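Side-chain contacts in NADP-dependent 2-hydroxyacid dehydrogenase (Rhizobium etli, PDB 4XCV), which probably catalyses the NADP(H)-dependent interconversion of 2-hydroxy acids and 2-keto acids, and binds NADPH in a Rossmann-type domain: residues Glu180-Gly185 and Leu191-Ile196; Gly199-Thr204 and Gly209-Glu214; Thr242-Ala247 and Gly251-Ala256. All blocks are in the same frame, centred on the assembly; numbering follows the deposited sequence.

Contact 1: Glu180-Gly185 and Leu191-Ile196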
# COMPACT_ATOMS: atom_id res chain seq x y z
N GLU A 180 1.72 1.89 21.15
CA GLU A 180 2.50 2.58 22.18
C GLU A 180 2.61 4.04 21.72
O GLU A 180 2.87 4.31 20.55
CB GLU A 180 3.88 1.97 22.31
CG GLU A 180 3.94 0.56 22.88
CD GLU A 180 5.38 0.16 23.14
OE1 GLU A 180 6.07 -0.37 22.21
OE2 GLU A 180 5.84 0.39 24.28
N THR A 181 2.36 4.97 22.64
CA THR A 181 2.40 6.41 22.32
C THR A 181 3.23 7.15 23.33
O THR A 181 3.23 6.83 24.53
CB THR A 181 0.98 7.00 22.28
OG1 THR A 181 0.30 6.69 23.48
CG2 THR A 181 0.21 6.51 21.05
N PHE A 182 3.94 8.14 22.83
CA PHE A 182 4.96 8.87 23.58
C PHE A 182 4.70 10.36 23.60
O PHE A 182 4.16 10.92 22.64
CB PHE A 182 6.32 8.57 22.91
CG PHE A 182 6.75 7.14 23.06
CD1 PHE A 182 7.39 6.72 24.21
CD2 PHE A 182 6.39 6.22 22.12
CE1 PHE A 182 7.70 5.39 24.42
CE2 PHE A 182 6.71 4.87 22.29
CZ PHE A 182 7.38 4.47 23.42
N ASP A 183 5.13 10.99 24.69
CA ASP A 183 5.09 12.44 24.87
C ASP A 183 6.29 13.12 24.16
O ASP A 183 7.25 12.48 23.85
CB ASP A 183 5.09 12.73 26.38
CG ASP A 183 5.51 14.10 26.71
OD1 ASP A 183 4.62 14.96 26.78
OD2 ASP A 183 6.76 14.32 26.84
N ALA A 184 6.17 14.43 23.97
CA ALA A 184 7.21 15.29 23.35
C ALA A 184 8.65 14.93 23.82
O ALA A 184 9.52 14.64 23.01
CB ALA A 184 6.93 16.77 23.63
N GLY A 185 8.82 14.91 25.12
CA GLY A 185 10.10 14.73 25.73
C GLY A 185 10.70 13.37 25.55
O GLY A 185 11.89 13.21 25.82
N LEU A 191 12.50 7.44 18.82
CA LEU A 191 13.32 7.25 17.61
C LEU A 191 14.10 5.93 17.61
O LEU A 191 14.19 5.23 16.61
CB LEU A 191 14.32 8.40 17.45
CG LEU A 191 13.71 9.76 17.11
CD1 LEU A 191 14.78 10.85 17.22
CD2 LEU A 191 13.09 9.77 15.75
N ALA A 192 14.60 5.57 18.79
CA ALA A 192 15.37 4.33 18.92
C ALA A 192 14.59 3.06 18.65
O ALA A 192 15.20 2.02 18.34
CB ALA A 192 15.98 4.27 20.31
N LYS A 193 13.27 3.14 18.74
CA LYS A 193 12.36 2.04 18.44
C LYS A 193 11.84 2.04 17.01
O LYS A 193 11.12 1.12 16.65
CB LYS A 193 11.12 2.12 19.37
CG LYS A 193 11.37 1.91 20.84
CD LYS A 193 10.18 2.26 21.73
CE LYS A 193 8.93 1.42 21.44
NZ LYS A 193 8.98 0.07 22.05
N THR A 194 12.13 3.07 16.25
CA THR A 194 11.51 3.31 14.94
C THR A 194 12.40 2.83 13.78
O THR A 194 13.54 3.25 13.67
CB THR A 194 11.18 4.80 14.78
OG1 THR A 194 10.23 5.17 15.77
CG2 THR A 194 10.60 5.08 13.44
N ASP A 195 11.81 1.99 12.94
CA ASP A 195 12.43 1.55 11.67
C ASP A 195 12.04 2.46 10.49
O ASP A 195 12.86 2.73 9.63
CB ASP A 195 12.02 0.13 11.35
CG ASP A 195 12.45 -0.85 12.41
OD1 ASP A 195 13.67 -0.89 12.75
OD2 ASP A 195 11.57 -1.63 12.88
N ILE A 196 10.77 2.83 10.41
CA ILE A 196 10.28 3.77 9.39
C ILE A 196 9.63 4.94 10.10
O ILE A 196 8.65 4.77 10.80
CB ILE A 196 9.26 3.08 8.42
CG1 ILE A 196 9.81 1.80 7.78
CG2 ILE A 196 8.77 4.12 7.42
CD1 ILE A 196 8.77 1.13 6.89

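Contact 2: Gly199-Thr204 and Gly209-Glu214. With NDP (NADPH dihydro-nicotinamide-adenine-dinucleotide phosphate), chain B.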
# COMPACT_ATOMS: atom_id res chain seq x y z
N GLY A 199 6.55 11.31 9.03
CA GLY A 199 6.36 12.70 9.49
C GLY A 199 5.06 13.30 9.02
O GLY A 199 4.87 13.50 7.81
N LEU A 200 4.20 13.63 9.98
CA LEU A 200 2.91 14.27 9.74
C LEU A 200 2.72 15.40 10.75
O LEU A 200 1.67 15.53 11.41
CB LEU A 200 1.75 13.27 9.80
CG LEU A 200 1.71 12.27 8.65
CD1 LEU A 200 0.75 11.15 8.92
CD2 LEU A 200 1.37 12.95 7.32
N LEU A 201 3.76 16.23 10.85
CA LEU A 201 3.77 17.38 11.78
C LEU A 201 3.43 18.69 11.04
O LEU A 201 3.82 18.85 9.88
CB LEU A 201 5.15 17.55 12.42
CG LEU A 201 5.61 16.42 13.36
CD1 LEU A 201 7.09 16.67 13.74
CD2 LEU A 201 4.74 16.31 14.56
N PRO A 202 2.78 19.64 11.72
CA PRO A 202 2.72 21.01 11.19
C PRO A 202 4.05 21.70 11.26
O PRO A 202 4.97 21.23 11.99
CB PRO A 202 1.73 21.71 12.14
CG PRO A 202 1.76 20.92 13.39
CD PRO A 202 2.33 19.55 13.11
N LEU A 203 4.22 22.79 10.52
CA LEU A 203 5.40 23.65 10.61
C LEU A 203 5.17 24.72 11.66
O LEU A 203 4.24 25.54 11.54
CB LEU A 203 5.69 24.34 9.28
CG LEU A 203 7.00 25.14 9.29
CD1 LEU A 203 8.21 24.26 9.44
CD2 LEU A 203 7.16 25.96 8.00
N THR A 204 5.99 24.68 12.69
CA THR A 204 6.05 25.69 13.73
C THR A 204 7.51 25.99 13.96
O THR A 204 8.39 25.26 13.49
CB THR A 204 5.43 25.19 15.05
OG1 THR A 204 6.23 24.11 15.55
CG2 THR A 204 4.05 24.63 14.82
N GLY A 209 13.39 22.65 10.72
CA GLY A 209 14.71 22.02 10.72
C GLY A 209 14.86 20.88 11.71
O GLY A 209 15.96 20.60 12.19
N PHE A 210 13.75 20.23 11.98
CA PHE A 210 13.66 19.20 13.00
C PHE A 210 14.26 17.87 12.55
O PHE A 210 14.93 17.17 13.35
CB PHE A 210 12.17 19.09 13.35
CG PHE A 210 11.85 18.04 14.35
CD1 PHE A 210 12.12 18.23 15.66
CD2 PHE A 210 11.26 16.88 13.93
CE1 PHE A 210 11.80 17.21 16.59
CE2 PHE A 210 10.95 15.90 14.80
CZ PHE A 210 11.24 16.05 16.14
N TYR A 211 14.01 17.50 11.29
CA TYR A 211 14.51 16.25 10.76
C TYR A 211 15.91 16.50 10.17
O TYR A 211 16.06 16.90 9.01
CB TYR A 211 13.55 15.68 9.73
CG TYR A 211 12.12 15.48 10.15
CD1 TYR A 211 11.74 14.57 11.14
CD2 TYR A 211 11.13 16.19 9.52
CE1 TYR A 211 10.42 14.38 11.45
CE2 TYR A 211 9.78 16.00 9.84
CZ TYR A 211 9.45 15.09 10.80
OH TYR A 211 8.12 14.89 11.12
N ASP A 212 16.92 16.25 11.01
CA ASP A 212 18.30 16.55 10.69
C ASP A 212 19.20 15.37 10.95
O ASP A 212 18.78 14.30 11.35
CB ASP A 212 18.77 17.82 11.41
CG ASP A 212 18.79 17.70 12.92
OD1 ASP A 212 18.57 16.59 13.45
OD2 ASP A 212 19.01 18.76 13.59
N SER A 213 20.49 15.56 10.67
CA SER A 213 21.47 14.50 10.86
C SER A 213 21.40 13.86 12.24
O SER A 213 21.44 12.66 12.35
CB SER A 213 22.91 15.02 10.63
OG SER A 213 23.12 15.42 9.28
N GLU A 214 21.33 14.67 13.28
CA GLU A 214 21.30 14.14 14.63
C GLU A 214 20.07 13.23 14.85
O GLU A 214 20.17 12.17 15.49
CB GLU A 214 21.22 15.31 15.62
CG GLU A 214 21.24 14.89 17.08
CD GLU A 214 21.04 16.06 18.06
OE1 GLU A 214 21.32 17.23 17.68
OE2 GLU A 214 20.64 15.81 19.23
PA NDP B . -3.20 18.30 13.43
O1A NDP B . -4.51 17.59 13.50
O2A NDP B . -3.08 19.73 13.91
O5B NDP B . -2.14 17.39 14.20
C5B NDP B . -0.82 17.89 14.42
C4B NDP B . -0.08 16.86 15.23
O4B NDP B . 1.28 17.28 15.35
C3B NDP B . -0.64 16.71 16.63
O3B NDP B . -0.58 15.33 17.04
C2B NDP B . 0.32 17.55 17.42
O2B NDP B . 0.46 17.18 18.82
C1B NDP B . 1.63 17.26 16.70
N9A NDP B . 2.67 18.26 16.97
C8A NDP B . 2.58 19.57 16.67
N7A NDP B . 3.69 20.21 17.15
C5A NDP B . 4.44 19.26 17.79
C6A NDP B . 5.61 19.30 18.54
N6A NDP B . 6.31 20.43 18.68
N1A NDP B . 6.06 18.16 19.07
C2A NDP B . 5.38 17.00 18.91
N3A NDP B . 4.23 16.89 18.22
C4A NDP B . 3.80 18.04 17.67
O3 NDP B . -2.65 18.29 11.92
PN NDP B . -2.99 17.28 10.71
O1N NDP B . -2.76 15.90 11.22
O2N NDP B . -4.31 17.56 10.16
O5D NDP B . -1.93 17.73 9.64
C5D NDP B . -0.53 17.73 9.95
C4D NDP B . 0.17 18.59 8.89
O4D NDP B . 0.16 17.93 7.64
C3D NDP B . -0.49 19.91 8.60
O3D NDP B . -0.10 20.92 9.55
C2D NDP B . -0.03 20.24 7.18
O2D NDP B . 1.14 21.09 7.25
C1D NDP B . 0.40 18.91 6.62
N1N NDP B . -0.31 18.46 5.43
C2N NDP B . 0.38 18.08 4.31
C3N NDP B . -0.25 17.75 3.16
C7N NDP B . 0.45 17.30 1.98
O7N NDP B . -0.17 17.38 0.90
N7N NDP B . 1.67 16.80 2.00
C4N NDP B . -1.73 17.73 3.11
C5N NDP B . -2.35 18.12 4.36
C6N NDP B . -1.70 18.49 5.45
P2B NDP B . -0.84 17.21 19.79
O1X NDP B . -0.29 17.04 21.17
O2X NDP B . -1.49 18.57 19.56
O3X NDP B . -1.74 16.14 19.33
O HOH W 1 6.42 16.13 9.34

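Contact 3: Thr242-Ala247 and Gly251-Ala256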
# COMPACT_ATOMS: atom_id res chain seq x y z
N THR A 242 19.95 18.52 2.88
CA THR A 242 21.34 18.12 2.73
C THR A 242 21.71 17.01 3.72
O THR A 242 22.59 16.17 3.44
CB THR A 242 22.26 19.33 2.76
OG1 THR A 242 23.55 18.93 2.25
CG2 THR A 242 22.35 19.90 4.14
N ASP A 243 21.03 16.96 4.87
CA ASP A 243 21.28 15.91 5.83
C ASP A 243 20.62 14.61 5.41
O ASP A 243 21.14 13.54 5.71
CB ASP A 243 20.78 16.28 7.23
CG ASP A 243 21.54 17.41 7.89
OD1 ASP A 243 22.58 17.90 7.34
OD2 ASP A 243 21.11 17.80 9.02
N ILE A 244 19.47 14.68 4.74
CA ILE A 244 18.87 13.47 4.15
C ILE A 244 19.85 12.88 3.13
O ILE A 244 20.13 11.71 3.14
CB ILE A 244 17.51 13.75 3.49
CG1 ILE A 244 16.50 14.33 4.49
CG2 ILE A 244 17.03 12.48 2.81
CD1 ILE A 244 15.29 14.87 3.82
N VAL A 245 20.38 13.72 2.24
CA VAL A 245 21.31 13.27 1.23
C VAL A 245 22.53 12.58 1.89
O VAL A 245 22.91 11.49 1.51
CB VAL A 245 21.76 14.42 0.33
CG1 VAL A 245 22.82 13.98 -0.69
CG2 VAL A 245 20.58 15.04 -0.42
N SER A 246 23.15 13.24 2.86
CA SER A 246 24.31 12.66 3.51
C SER A 246 23.99 11.36 4.22
O SER A 246 24.77 10.43 4.18
CB SER A 246 24.92 13.68 4.49
OG SER A 246 25.48 14.79 3.78
N ALA A 247 22.83 11.33 4.88
CA ALA A 247 22.43 10.13 5.65
C ALA A 247 22.20 8.95 4.72
O ALA A 247 22.58 7.80 5.06
CB ALA A 247 21.21 10.42 6.50
N GLY A 251 24.67 5.64 4.61
CA GLY A 251 24.00 4.43 5.09
C GLY A 251 23.30 4.60 6.42
O GLY A 251 22.79 3.63 6.99
N THR A 252 23.26 5.81 6.96
CA THR A 252 22.44 6.08 8.16
C THR A 252 20.95 5.86 7.86
O THR A 252 20.22 5.27 8.67
CB THR A 252 22.72 7.48 8.70
OG1 THR A 252 24.11 7.59 9.05
CG2 THR A 252 21.86 7.82 9.93
N LEU A 253 20.51 6.32 6.68
CA LEU A 253 19.16 6.03 6.21
C LEU A 253 19.28 5.05 5.07
O LEU A 253 20.15 5.18 4.19
CB LEU A 253 18.46 7.28 5.70
CG LEU A 253 18.06 8.31 6.76
CD1 LEU A 253 17.49 9.54 6.09
CD2 LEU A 253 17.05 7.75 7.74
N GLY A 254 18.41 4.04 5.12
CA GLY A 254 18.29 3.10 4.01
C GLY A 254 17.52 3.65 2.83
O GLY A 254 17.72 3.18 1.70
N GLY A 255 16.75 4.71 3.03
CA GLY A 255 15.98 5.32 1.98
C GLY A 255 15.05 6.35 2.58
O GLY A 255 15.09 6.67 3.78
N ALA A 256 14.23 6.90 1.70
CA ALA A 256 13.29 7.96 2.10
C ALA A 256 12.15 8.03 1.14
O ALA A 256 12.23 7.61 -0.01
CB ALA A 256 13.99 9.32 2.18

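Contact 1: Glu180-Gly185 and Leu191-Ile196
K193 spans the distance to both E180 and F182, giving its ammonium group to one and its methylenes to the other. The charged part is a salt bridge that is also a hydrogen bond, with K193 NZ 2.9 Å from E180 OE1. The nitrogen meets that oxygen on its syn side, 26° out of the carboxylate plane, while OE2 stays 3.9 Å from K193 NZ, so one oxygen carries the bond. The two side chains run at about a right angle to each other. E180 is extended beyond CG, whereas K193 bends at its last two torsions (chi3 61°, chi4 79°), and this double bend turns NZ out of the line of the chain toward the carboxylate. E180 and K193 each have two conformers, so the bridge holds for the pair described and may be only partly populated. E180 is exposed, and the pair sits at the solvent side of the contact.

The apolar part lies further in. K193 CD packs 3.9 Å from F182 CZ, approaching the ring obliquely, and CE follows at 4.0 Å from the same CZ. The F182 ring also rests on R189 and F190 of helix 187-192 and on W169 of the neighbouring strand, while E180, K193 and T194 all touch I167.

Within Glu180-Gly185, in the conformer described, D183 OD2 accepts from G185 N, an Asx turn where the chain leaves the strand. Strand 180-182 is the outermost strand on its side of the parallel sheet, and helix 187-192 leads from it to strand 196-199: a beta-alpha-beta crossover that passes strands 165-169 and 142-146, as in the Rossmann fold.

Contact 2: Gly199-Thr204 and Gly209-Glu214
L201 and G199 meet the phenol end of Y211, with the ring of F210 beside it. L201 CD1 comes to 3.3 Å from Y211 OH and also packs 4.1 Å from F210 CE2, at an oblique approach to both rings. G199 CA is 3.2 Å from the same hydroxyl. A side chain at this glycine would run into Y211 OH, so the close fit depends on its absence. The other branch of L201 turns to the cofactor: CD2 is 3.7 Å from NADPH O4B, and P202 CD lies 3.4 Å from that ribose oxygen. Replacing L201 by an alanine would remove both branches and is likely to open a gap between the adenosine half and the aromatic pair.

A water 2.8 Å from Y211 OH is a polar partner of the hydroxyl; it lies in the ring plane at the edge and also accepts from L201 N, tying the phenol to the backbone through one solvent molecule.

In the next layer the two aromatic rings brace each other. F210 CD2 lies 3.6 Å above one face of Y211, offset toward the rim, while Y211 CE1 comes in plane to the edge of F210. With CG anti to the backbone N (chi1 178°), F210 swings across its neighbour's ring. M146 touches both rings, and F230 meets Y211. The loop following strand 196-199 thus forms part of the wall of the NADPH pocket of a Rossmann-type domain.

Contact 3: Thr242-Ala247 and Gly251-Ala256
A247 and L253 form the apolar centre of this helix-to-strand turn in a beta-alpha-beta unit, where helix 241-250 leads from strand 229-232 into strand 255-258 of the parallel sheet. The methyl of A247 sits against the branch point of the leucine, its CB 3.8 Å from L253 CG and equally close to CD1. L253 has CG anti to its carbonyl carbon, which lays the isobutyl group under the last part of the helix. One turn earlier, I244 reaches down with CG2, 4.4 Å from L253 CD1, and the same methyl comes equally near the CB of A256 in the strand. I244 therefore bridges the leucine and strand 255-258 by loose van der Waals contact. F216 and F230 continue this apolar layer: each touches I244 and L253, and F216 also meets A247. Between them the two segments bury 231 Å², counting both sides.

Toward the rim, T252 adds its CB 4.0 Å from A247 CB, and the same T252 CB comes to 3.7 Å from A247 O. T252 also touches K217 from a loop.

At the polar edge the helix is closed by a Schellman motif centred on G251, which has positive phi. A CB at G251 would collide with the carbonyl oxygen of the residue before, which explains the glycine. The A247 carbonyl faces the turning chain, and L253 N bonds to it almost straight, with an N-H...O angle of 170° at 3.0 Å from A247 O. The donor stands above the carbonyl plane, 67° out of it, with a C=O...N angle of 113°.

All three contacts belong to the Rossmann-type domain and follow one another along the chain. Contact 1 is partly buried at an outermost strand of the sheet and pairs an ion pair with aliphatic packing. Contacts 2 and 3 are buried: the former combines aromatic rings, a water and the cofactor, whereas the latter is mostly aliphatic, with a backbone bond at its polar edge. Contacts 1 and 2 adjoin through strand 196-199, though nothing else joins them. Contacts 2 and 3 touch directly, D243 OD2 probably accepting from S213 N at 2.8 Å, where two helices begin. Of the three, contact 2 alone contains residues of the NADPH pocket.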